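Local coordinates for iron-chelator utilization protein (Thermobifida fusca TM51, PDB 4YHB) that binds flavin-adenine dinucleotide and probably acts as a reductase that frees iron from ferric siderophores taken up by the bacterium, at residues A[50-60]-A[84-92]; A[66-76]-A[125-133]. One frame throughout, in Å; residues are numbered along the deposited sequence.

Overall arrangement
Both contacts belong to the six-stranded antiparallel barrel of the FAD-binding domain, and their centres lie about 10 Å apart. Contact 1 is the buried one: it pairs two adjacent barrel strands, 53-57 and 86-90, through a ladder of backbone bonds, and its side chains reach the flavin and the zinc ion. Contact 2 is only partly buried. Here strand 125-129, the other neighbour of 53-57, is overlaid by the loop and small hairpin of 66-76, held by apolar packing and one charged grip near the surface. Strand 53-57 joins the two, since Trp57 N and Lys55 N probably donate to Gly127 O and Leu129 O.

Contact 1 (A[50-60]-A[84-92]); sequences FADHVKLWFPN and VIYRDYTVR. With ZN (zinc ion), chain D; FAD (flavin-adenine dinucleotide), chain C.
Lys55 NZ meets Asp88 OD1 at 2.8 Å, a salt bridge made on the syn lone pair of the carboxylate, the side chains alongside each other. The other oxygen, Asp88 OD2, takes a bond from water 3, which binds the zinc ion, so Asp88 acts from the second shell. His53 NE2 coordinates the metal at 2.2 Å, with His265, His266 and waters completing the site, and ND1 holds the ring's rotation by donating in plane to Ala51 O; flavin C7M sits over the ring centre. The end of Arg87 leads away from strand 53-57, its chain bent at chi2 (-73°), and NE reaches FAD O1P at 2.7 Å while NH2 reaches O1A. A leucine here would probably leave both phosphate oxygens without these donors and weaken the hold on the diphosphate. Farther along the strand, Asp88 O accepts a bond from FAD O2' and Thr90 N donates to FAD O4 at 3.0 Å. Backbone bonds pair Val54 with Tyr89 and Leu56 with Arg87 in both directions, an antiparallel ladder. Beside Lys55, Trp57 spreads its indole over Tyr86 CB, 3.6 Å from the five-membered ring centroid, a CH-pi contact. On the other face Leu56 CD1 rests against the Tyr89 ring, which Phe58 CZ also meets, apolar groups suited to the barrel interior. Phe105 of strand 100-106 touches all three; Val128 and Leu126 of strand 125-129 meet Leu56 and Phe58.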
# COMPACT_ATOMS: atom_id res chain seq x y z
N PHE A 50 3.40 8.56 3.11
CA PHE A 50 3.41 7.13 3.37
C PHE A 50 2.49 6.30 2.47
O PHE A 50 2.79 5.14 2.19
CB PHE A 50 3.06 6.84 4.84
CG PHE A 50 1.59 6.99 5.15
CD1 PHE A 50 0.77 5.87 5.19
CD2 PHE A 50 1.04 8.24 5.41
CE1 PHE A 50 -0.58 6.00 5.48
CE2 PHE A 50 -0.30 8.37 5.70
CZ PHE A 50 -1.11 7.25 5.74
N ALA A 51 1.38 6.87 2.03
CA ALA A 51 0.45 6.10 1.22
C ALA A 51 0.62 6.35 -0.28
O ALA A 51 -0.23 5.91 -1.07
CB ALA A 51 -0.98 6.36 1.64
N ASP A 52 1.69 7.05 -0.67
CA ASP A 52 1.98 7.26 -2.09
C ASP A 52 1.98 5.92 -2.83
O ASP A 52 2.48 4.92 -2.32
CB ASP A 52 3.34 7.93 -2.29
CG ASP A 52 3.35 9.39 -1.87
OD1 ASP A 52 2.28 9.95 -1.53
OD2 ASP A 52 4.45 9.98 -1.90
N HIS A 53 1.41 5.90 -4.03
CA HIS A 53 1.36 4.64 -4.78
C HIS A 53 1.48 4.87 -6.28
O HIS A 53 1.10 5.92 -6.81
CB HIS A 53 0.06 3.88 -4.47
CG HIS A 53 -1.17 4.71 -4.65
ND1 HIS A 53 -1.60 5.62 -3.70
CD2 HIS A 53 -2.07 4.78 -5.67
CE1 HIS A 53 -2.71 6.20 -4.12
NE2 HIS A 53 -3.01 5.71 -5.31
N VAL A 54 2.02 3.87 -6.95
CA VAL A 54 2.18 3.89 -8.39
C VAL A 54 1.24 2.88 -9.01
O VAL A 54 0.67 2.03 -8.30
CB VAL A 54 3.63 3.57 -8.82
CG1 VAL A 54 4.56 4.66 -8.37
CG2 VAL A 54 4.08 2.22 -8.24
N LYS A 55 1.06 2.96 -10.31
CA LYS A 55 0.46 1.87 -11.05
C LYS A 55 1.58 1.12 -11.74
O LYS A 55 2.36 1.70 -12.49
CB LYS A 55 -0.58 2.37 -12.07
CG LYS A 55 -1.97 2.63 -11.49
CD LYS A 55 -2.82 3.50 -12.43
CE LYS A 55 -4.29 3.39 -12.06
NZ LYS A 55 -4.56 3.71 -10.63
N LEU A 56 1.66 -0.17 -11.46
CA LEU A 56 2.63 -1.03 -12.13
C LEU A 56 1.98 -1.71 -13.31
O LEU A 56 0.88 -2.27 -13.21
CB LEU A 56 3.19 -2.09 -11.15
CG LEU A 56 3.96 -1.50 -9.97
CD1 LEU A 56 4.54 -2.62 -9.09
CD2 LEU A 56 5.07 -0.55 -10.44
N TRP A 57 2.69 -1.71 -14.44
CA TRP A 57 2.19 -2.28 -15.68
C TRP A 57 2.94 -3.56 -16.00
O TRP A 57 4.16 -3.55 -16.23
CB TRP A 57 2.32 -1.25 -16.83
CG TRP A 57 1.39 -0.06 -16.66
CD1 TRP A 57 1.34 0.80 -15.60
CD2 TRP A 57 0.39 0.39 -17.59
NE1 TRP A 57 0.37 1.76 -15.81
CE2 TRP A 57 -0.23 1.52 -17.02
CE3 TRP A 57 -0.04 -0.05 -18.84
CZ2 TRP A 57 -1.26 2.23 -17.66
CZ3 TRP A 57 -1.07 0.65 -19.48
CH2 TRP A 57 -1.66 1.77 -18.88
N PHE A 58 2.21 -4.67 -16.02
CA PHE A 58 2.78 -6.01 -16.05
C PHE A 58 2.73 -6.64 -17.44
O PHE A 58 1.85 -6.32 -18.24
CB PHE A 58 2.02 -6.94 -15.07
CG PHE A 58 2.18 -6.57 -13.61
CD1 PHE A 58 3.21 -7.10 -12.85
CD2 PHE A 58 1.29 -5.70 -12.99
CE1 PHE A 58 3.36 -6.78 -11.51
CE2 PHE A 58 1.44 -5.36 -11.64
CZ PHE A 58 2.47 -5.90 -10.91
N PRO A 59 3.66 -7.57 -17.72
CA PRO A 59 3.57 -8.39 -18.94
C PRO A 59 2.41 -9.39 -18.86
O PRO A 59 2.01 -9.75 -17.75
CB PRO A 59 4.91 -9.12 -18.98
CG PRO A 59 5.26 -9.27 -17.52
CD PRO A 59 4.82 -7.96 -16.89
N ASN A 60 1.88 -9.80 -20.00
CA ASN A 60 0.96 -10.93 -20.03
C ASN A 60 1.76 -12.21 -20.11
O ASN A 60 2.50 -12.43 -21.08
CB ASN A 60 -0.01 -10.83 -21.21
CG ASN A 60 -1.06 -11.93 -21.21
OD1 ASN A 60 -0.76 -13.10 -21.03
ND2 ASN A 60 -2.31 -11.53 -21.40
N VAL A 84 -3.69 -4.41 -21.53
CA VAL A 84 -3.02 -3.74 -20.42
C VAL A 84 -3.29 -4.48 -19.11
O VAL A 84 -4.38 -4.96 -18.86
CB VAL A 84 -3.45 -2.26 -20.26
CG1 VAL A 84 -3.06 -1.46 -21.51
CG2 VAL A 84 -4.94 -2.16 -19.99
N ILE A 85 -2.26 -4.56 -18.28
CA ILE A 85 -2.39 -5.14 -16.95
C ILE A 85 -1.74 -4.20 -15.97
O ILE A 85 -0.53 -4.25 -15.78
CB ILE A 85 -1.72 -6.52 -16.84
CG1 ILE A 85 -2.24 -7.46 -17.93
CG2 ILE A 85 -1.97 -7.12 -15.42
CD1 ILE A 85 -1.49 -8.77 -18.02
N TYR A 86 -2.52 -3.30 -15.39
CA TYR A 86 -1.95 -2.36 -14.44
C TYR A 86 -2.65 -2.53 -13.09
O TYR A 86 -3.82 -2.90 -13.04
CB TYR A 86 -2.06 -0.91 -14.95
CG TYR A 86 -3.47 -0.41 -15.15
CD1 TYR A 86 -4.19 0.14 -14.10
CD2 TYR A 86 -4.08 -0.48 -16.40
CE1 TYR A 86 -5.48 0.59 -14.28
CE2 TYR A 86 -5.38 -0.03 -16.59
CZ TYR A 86 -6.08 0.50 -15.52
OH TYR A 86 -7.37 0.96 -15.69
N ARG A 87 -1.90 -2.29 -12.01
CA ARG A 87 -2.39 -2.49 -10.65
C ARG A 87 -1.71 -1.48 -9.73
O ARG A 87 -0.56 -1.11 -9.96
CB ARG A 87 -2.09 -3.91 -10.14
CG ARG A 87 -2.53 -5.07 -11.04
CD ARG A 87 -4.02 -5.24 -11.00
NE ARG A 87 -4.47 -6.46 -11.66
CZ ARG A 87 -5.01 -6.51 -12.88
NH1 ARG A 87 -5.14 -5.40 -13.59
NH2 ARG A 87 -5.42 -7.67 -13.38
N ASP A 88 -2.42 -1.07 -8.67
CA ASP A 88 -1.89 -0.13 -7.68
C ASP A 88 -0.98 -0.82 -6.68
O ASP A 88 -1.37 -1.83 -6.09
CB ASP A 88 -3.03 0.52 -6.89
CG ASP A 88 -3.72 1.62 -7.64
OD1 ASP A 88 -3.54 1.73 -8.87
OD2 ASP A 88 -4.47 2.38 -7.00
N TYR A 89 0.21 -0.27 -6.47
CA TYR A 89 1.12 -0.74 -5.43
C TYR A 89 1.74 0.47 -4.71
O TYR A 89 2.02 1.50 -5.33
CB TYR A 89 2.23 -1.64 -6.00
CG TYR A 89 1.75 -3.04 -6.32
CD1 TYR A 89 1.26 -3.35 -7.58
CD2 TYR A 89 1.75 -4.04 -5.34
CE1 TYR A 89 0.80 -4.62 -7.88
CE2 TYR A 89 1.28 -5.33 -5.63
CZ TYR A 89 0.80 -5.60 -6.90
OH TYR A 89 0.33 -6.85 -7.23
N THR A 90 1.97 0.31 -3.42
CA THR A 90 2.53 1.37 -2.60
C THR A 90 4.02 1.59 -2.85
O THR A 90 4.77 0.64 -3.10
CB THR A 90 2.31 1.06 -1.10
OG1 THR A 90 0.90 0.96 -0.85
CG2 THR A 90 2.93 2.14 -0.20
N VAL A 91 4.45 2.86 -2.78
CA VAL A 91 5.86 3.18 -2.66
C VAL A 91 6.30 2.83 -1.25
O VAL A 91 6.13 3.62 -0.33
CB VAL A 91 6.13 4.68 -2.95
CG1 VAL A 91 7.62 5.00 -2.79
CG2 VAL A 91 5.65 5.02 -4.34
N ARG A 92 6.84 1.62 -1.07
CA ARG A 92 7.30 1.18 0.25
C ARG A 92 8.46 2.04 0.75
O ARG A 92 8.50 2.41 1.91
CB ARG A 92 7.71 -0.29 0.22
CG ARG A 92 8.18 -0.84 1.59
CD ARG A 92 7.10 -0.74 2.67
NE ARG A 92 7.61 -1.14 3.98
CZ ARG A 92 8.34 -0.34 4.76
NH1 ARG A 92 8.65 0.87 4.35
NH2 ARG A 92 8.77 -0.77 5.93
ZN ZN D . -4.88 6.37 -6.20
PA FAD C . -6.30 -8.89 -9.50
O1A FAD C . -6.34 -9.22 -11.00
O2A FAD C . -6.60 -7.37 -9.24
O5B FAD C . -7.51 -9.68 -8.79
C5B FAD C . -7.77 -11.00 -9.11
C4B FAD C . -8.45 -11.69 -7.91
O4B FAD C . -7.58 -11.84 -6.82
C3B FAD C . -9.62 -10.96 -7.42
O3B FAD C . -10.57 -11.92 -7.08
C2B FAD C . -9.15 -10.28 -6.25
O2B FAD C . -10.14 -10.11 -5.24
C1B FAD C . -8.11 -11.18 -5.72
N9A FAD C . -7.03 -10.52 -5.01
C8A FAD C . -6.43 -9.36 -5.34
N7A FAD C . -5.46 -9.10 -4.45
C5A FAD C . -5.42 -10.14 -3.57
C6A FAD C . -4.64 -10.43 -2.45
N6A FAD C . -3.61 -9.54 -2.05
N1A FAD C . -4.87 -11.57 -1.77
C2A FAD C . -5.84 -12.42 -2.15
N3A FAD C . -6.60 -12.17 -3.22
C4A FAD C . -6.42 -11.03 -3.93
N1 FAD C . -0.94 -4.71 -2.79
C2 FAD C . 0.27 -5.16 -2.43
O2 FAD C . 0.49 -6.36 -2.44
N3 FAD C . 1.22 -4.25 -2.07
C4 FAD C . 0.97 -2.92 -2.07
O4 FAD C . 1.87 -2.15 -1.74
C4X FAD C . -0.28 -2.43 -2.43
N5 FAD C . -0.60 -1.08 -2.44
C5X FAD C . -1.83 -0.67 -2.83
C6 FAD C . -2.15 0.69 -2.85
C7 FAD C . -3.28 1.08 -3.20
C7M FAD C . -3.51 2.60 -3.18
C8 FAD C . -4.23 0.37 -3.57
C8M FAD C . -5.59 0.89 -3.97
C9 FAD C . -4.09 -0.99 -3.61
C9A FAD C . -2.80 -1.72 -3.22
N10 FAD C . -2.48 -3.00 -3.19
C10 FAD C . -1.25 -3.39 -2.81
C1' FAD C . -3.49 -4.02 -3.58
C2' FAD C . -3.36 -4.46 -5.00
O2' FAD C . -3.55 -3.38 -5.83
C3' FAD C . -4.43 -5.58 -5.26
O3' FAD C . -4.21 -6.58 -4.33
C4' FAD C . -4.52 -6.07 -6.68
O4' FAD C . -5.73 -6.65 -6.90
C5' FAD C . -3.45 -7.13 -7.02
O5' FAD C . -3.30 -7.33 -8.40
P FAD C . -3.56 -8.80 -8.93
O1P FAD C . -3.36 -8.64 -10.45
O2P FAD C . -2.66 -9.69 -8.02
O3P FAD C . -4.95 -9.54 -8.93
O HOH W 1 -0.52 3.18 -0.57
O HOH W 2 0.49 -3.96 -18.87
O HOH W 3 -4.68 4.79 -7.69
O HOH W 4 -4.95 8.06 -4.83
O HOH W 5 -3.69 7.69 -7.63

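Contact 2 (A[66-76]-A[125-133]); sequences HVLPVVEDDRC and RLGVLGPRG
The His66 ring turns an edge toward strand 125-129: CE1 lies 3.3 Å from Arg125 O, near the ring plane, while NE2 is hydrogen-bonded to Trp57 O. With CG anti to the backbone N (chi1 -164°), the imidazole extends toward that strand. At the far end the guanidinium of Arg132 also works by its edge, gripping Asp74 end-on: NH2 meets OD2 at 2.8 Å in a salt bridge, and NH1 donates to Asp74 O at 3.2 Å. The carboxylate plane stands 69° from the guanidinium, and OD2 is met syn but 35° out of plane. Arg132 NH2 is also hydrogen-bonded to Tyr13 O, and Asp74 OD1 to Leu15 N. Asp74 sits in the type I' turn of the small hairpin of strands 71-72 and 75-76, which packs against the flavin-domain barrel. Leu129 is the apolar hub there, its methyls divided between the hairpin's strands: CD1 touches Val71 CG2 at 3.5 Å and CD2 Cys76 CB at 3.8 Å. Its side chain and Pro69 run past each other in opposite directions. Glycine suits position 127 because a beta carbon would collide with Pro69 CD and press on Leu68 CD2. Trp57 of strand 53-57 touches Pro69, Cys76 and Leu129.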
# COMPACT_ATOMS: atom_id res chain seq x y z
N HIS A 66 3.48 -7.03 -23.55
CA HIS A 66 3.73 -6.16 -22.40
C HIS A 66 3.45 -4.71 -22.75
O HIS A 66 4.33 -3.99 -23.23
CB HIS A 66 5.17 -6.30 -21.91
CG HIS A 66 5.38 -5.73 -20.54
ND1 HIS A 66 6.52 -5.97 -19.80
CD2 HIS A 66 4.60 -4.92 -19.77
CE1 HIS A 66 6.43 -5.34 -18.64
NE2 HIS A 66 5.27 -4.70 -18.60
N VAL A 67 2.22 -4.29 -22.48
CA VAL A 67 1.80 -2.93 -22.78
C VAL A 67 2.24 -1.99 -21.67
O VAL A 67 2.00 -2.24 -20.48
CB VAL A 67 0.29 -2.83 -22.96
CG1 VAL A 67 -0.07 -1.44 -23.51
CG2 VAL A 67 -0.21 -3.91 -23.89
N LEU A 68 2.89 -0.91 -22.07
CA LEU A 68 3.38 0.09 -21.13
C LEU A 68 2.47 1.32 -21.17
O LEU A 68 1.72 1.50 -22.13
CB LEU A 68 4.83 0.46 -21.48
CG LEU A 68 5.81 -0.71 -21.46
CD1 LEU A 68 7.20 -0.26 -21.91
CD2 LEU A 68 5.88 -1.34 -20.07
N PRO A 69 2.53 2.18 -20.13
CA PRO A 69 1.69 3.38 -20.14
C PRO A 69 2.04 4.32 -21.29
O PRO A 69 3.21 4.50 -21.60
CB PRO A 69 2.02 4.07 -18.81
CG PRO A 69 2.75 3.07 -17.99
CD PRO A 69 3.40 2.12 -18.94
N VAL A 70 1.02 4.94 -21.90
CA VAL A 70 1.24 6.02 -22.85
C VAL A 70 0.82 7.33 -22.21
O VAL A 70 -0.33 7.49 -21.86
CB VAL A 70 0.45 5.80 -24.16
CG1 VAL A 70 0.43 7.07 -25.01
CG2 VAL A 70 1.04 4.62 -24.94
N VAL A 71 1.76 8.25 -22.02
CA VAL A 71 1.45 9.49 -21.32
C VAL A 71 1.65 10.68 -22.25
O VAL A 71 2.70 10.82 -22.86
CB VAL A 71 2.30 9.66 -20.06
CG1 VAL A 71 2.14 11.05 -19.48
CG2 VAL A 71 1.92 8.60 -19.02
N GLU A 72 0.62 11.52 -22.36
CA GLU A 72 0.65 12.70 -23.22
C GLU A 72 -0.08 13.84 -22.54
O GLU A 72 -1.20 13.65 -22.05
CB GLU A 72 0.00 12.39 -24.57
CG GLU A 72 0.79 11.41 -25.43
CD GLU A 72 2.01 12.03 -26.08
OE1 GLU A 72 2.13 13.28 -26.08
OE2 GLU A 72 2.86 11.27 -26.60
N ASP A 73 0.54 15.01 -22.50
CA ASP A 73 -0.05 16.18 -21.85
C ASP A 73 -0.56 15.86 -20.43
O ASP A 73 -1.69 16.17 -20.07
CB ASP A 73 -1.19 16.75 -22.71
CG ASP A 73 -0.72 17.11 -24.12
OD1 ASP A 73 0.00 18.12 -24.27
OD2 ASP A 73 -1.06 16.37 -25.08
N ASP A 74 0.30 15.22 -19.65
CA ASP A 74 0.04 14.89 -18.24
C ASP A 74 -1.15 13.96 -18.01
O ASP A 74 -1.75 13.97 -16.92
CB ASP A 74 -0.16 16.17 -17.42
CG ASP A 74 0.34 16.02 -15.99
OD1 ASP A 74 1.45 15.49 -15.81
OD2 ASP A 74 -0.39 16.42 -15.05
N ARG A 75 -1.48 13.15 -19.01
CA ARG A 75 -2.52 12.15 -18.85
C ARG A 75 -2.12 10.82 -19.46
O ARG A 75 -1.46 10.77 -20.51
CB ARG A 75 -3.83 12.60 -19.50
CG ARG A 75 -4.68 13.50 -18.65
CD ARG A 75 -6.04 13.73 -19.32
NE ARG A 75 -6.05 13.36 -20.74
CZ ARG A 75 -6.72 12.33 -21.25
NH1 ARG A 75 -7.45 11.55 -20.46
NH2 ARG A 75 -6.67 12.09 -22.55
N CYS A 76 -2.54 9.73 -18.82
CA CYS A 76 -2.37 8.42 -19.42
C CYS A 76 -3.47 8.20 -20.45
O CYS A 76 -4.65 8.35 -20.13
CB CYS A 76 -2.41 7.32 -18.35
SG CYS A 76 -2.15 5.69 -19.08
N ARG A 125 11.28 -6.40 -15.97
CA ARG A 125 10.97 -4.98 -16.09
C ARG A 125 9.48 -4.72 -15.93
O ARG A 125 8.65 -5.56 -16.27
CB ARG A 125 11.50 -4.45 -17.43
CG ARG A 125 13.01 -4.64 -17.57
CD ARG A 125 13.58 -4.22 -18.94
NE ARG A 125 15.03 -4.45 -18.99
CZ ARG A 125 15.61 -5.50 -19.57
NH1 ARG A 125 14.88 -6.42 -20.19
NH2 ARG A 125 16.93 -5.62 -19.56
N LEU A 126 9.15 -3.54 -15.40
CA LEU A 126 7.77 -3.13 -15.24
C LEU A 126 7.59 -1.69 -15.70
O LEU A 126 8.47 -0.86 -15.49
CB LEU A 126 7.33 -3.24 -13.78
CG LEU A 126 7.27 -4.64 -13.16
CD1 LEU A 126 6.88 -4.54 -11.68
CD2 LEU A 126 6.28 -5.50 -13.94
N GLY A 127 6.45 -1.41 -16.31
CA GLY A 127 6.05 -0.03 -16.53
C GLY A 127 5.64 0.56 -15.19
O GLY A 127 4.98 -0.11 -14.38
N VAL A 128 6.04 1.79 -14.93
CA VAL A 128 5.71 2.44 -13.67
C VAL A 128 5.07 3.79 -13.94
O VAL A 128 5.70 4.70 -14.51
CB VAL A 128 6.96 2.62 -12.78
CG1 VAL A 128 6.59 3.30 -11.48
CG2 VAL A 128 7.62 1.25 -12.52
N LEU A 129 3.80 3.92 -13.55
CA LEU A 129 3.07 5.17 -13.76
C LEU A 129 2.73 5.85 -12.44
O LEU A 129 2.18 5.23 -11.52
CB LEU A 129 1.80 4.92 -14.58
CG LEU A 129 0.93 6.15 -14.90
CD1 LEU A 129 1.68 7.11 -15.83
CD2 LEU A 129 -0.39 5.71 -15.51
N GLY A 130 3.05 7.14 -12.34
CA GLY A 130 2.80 7.88 -11.12
C GLY A 130 3.99 7.92 -10.17
O GLY A 130 5.10 7.61 -10.57
N PRO A 131 3.75 8.30 -8.89
CA PRO A 131 2.46 8.59 -8.27
C PRO A 131 1.80 9.80 -8.90
O PRO A 131 2.51 10.68 -9.37
CB PRO A 131 2.81 8.88 -6.81
CG PRO A 131 4.18 8.34 -6.62
CD PRO A 131 4.86 8.49 -7.94
N ARG A 132 0.47 9.82 -8.96
CA ARG A 132 -0.26 10.94 -9.52
C ARG A 132 -0.03 12.19 -8.67
O ARG A 132 -0.06 13.33 -9.16
CB ARG A 132 -1.75 10.58 -9.61
CG ARG A 132 -2.69 11.71 -10.02
CD ARG A 132 -2.50 12.14 -11.47
NE ARG A 132 -1.44 13.13 -11.64
CZ ARG A 132 -1.27 13.82 -12.77
NH1 ARG A 132 -2.09 13.62 -13.78
NH2 ARG A 132 -0.27 14.71 -12.87
N GLY A 133 0.21 11.95 -7.39
CA GLY A 133 0.43 13.02 -6.44
C GLY A 133 0.60 12.46 -5.04
O GLY A 133 0.92 11.28 -4.87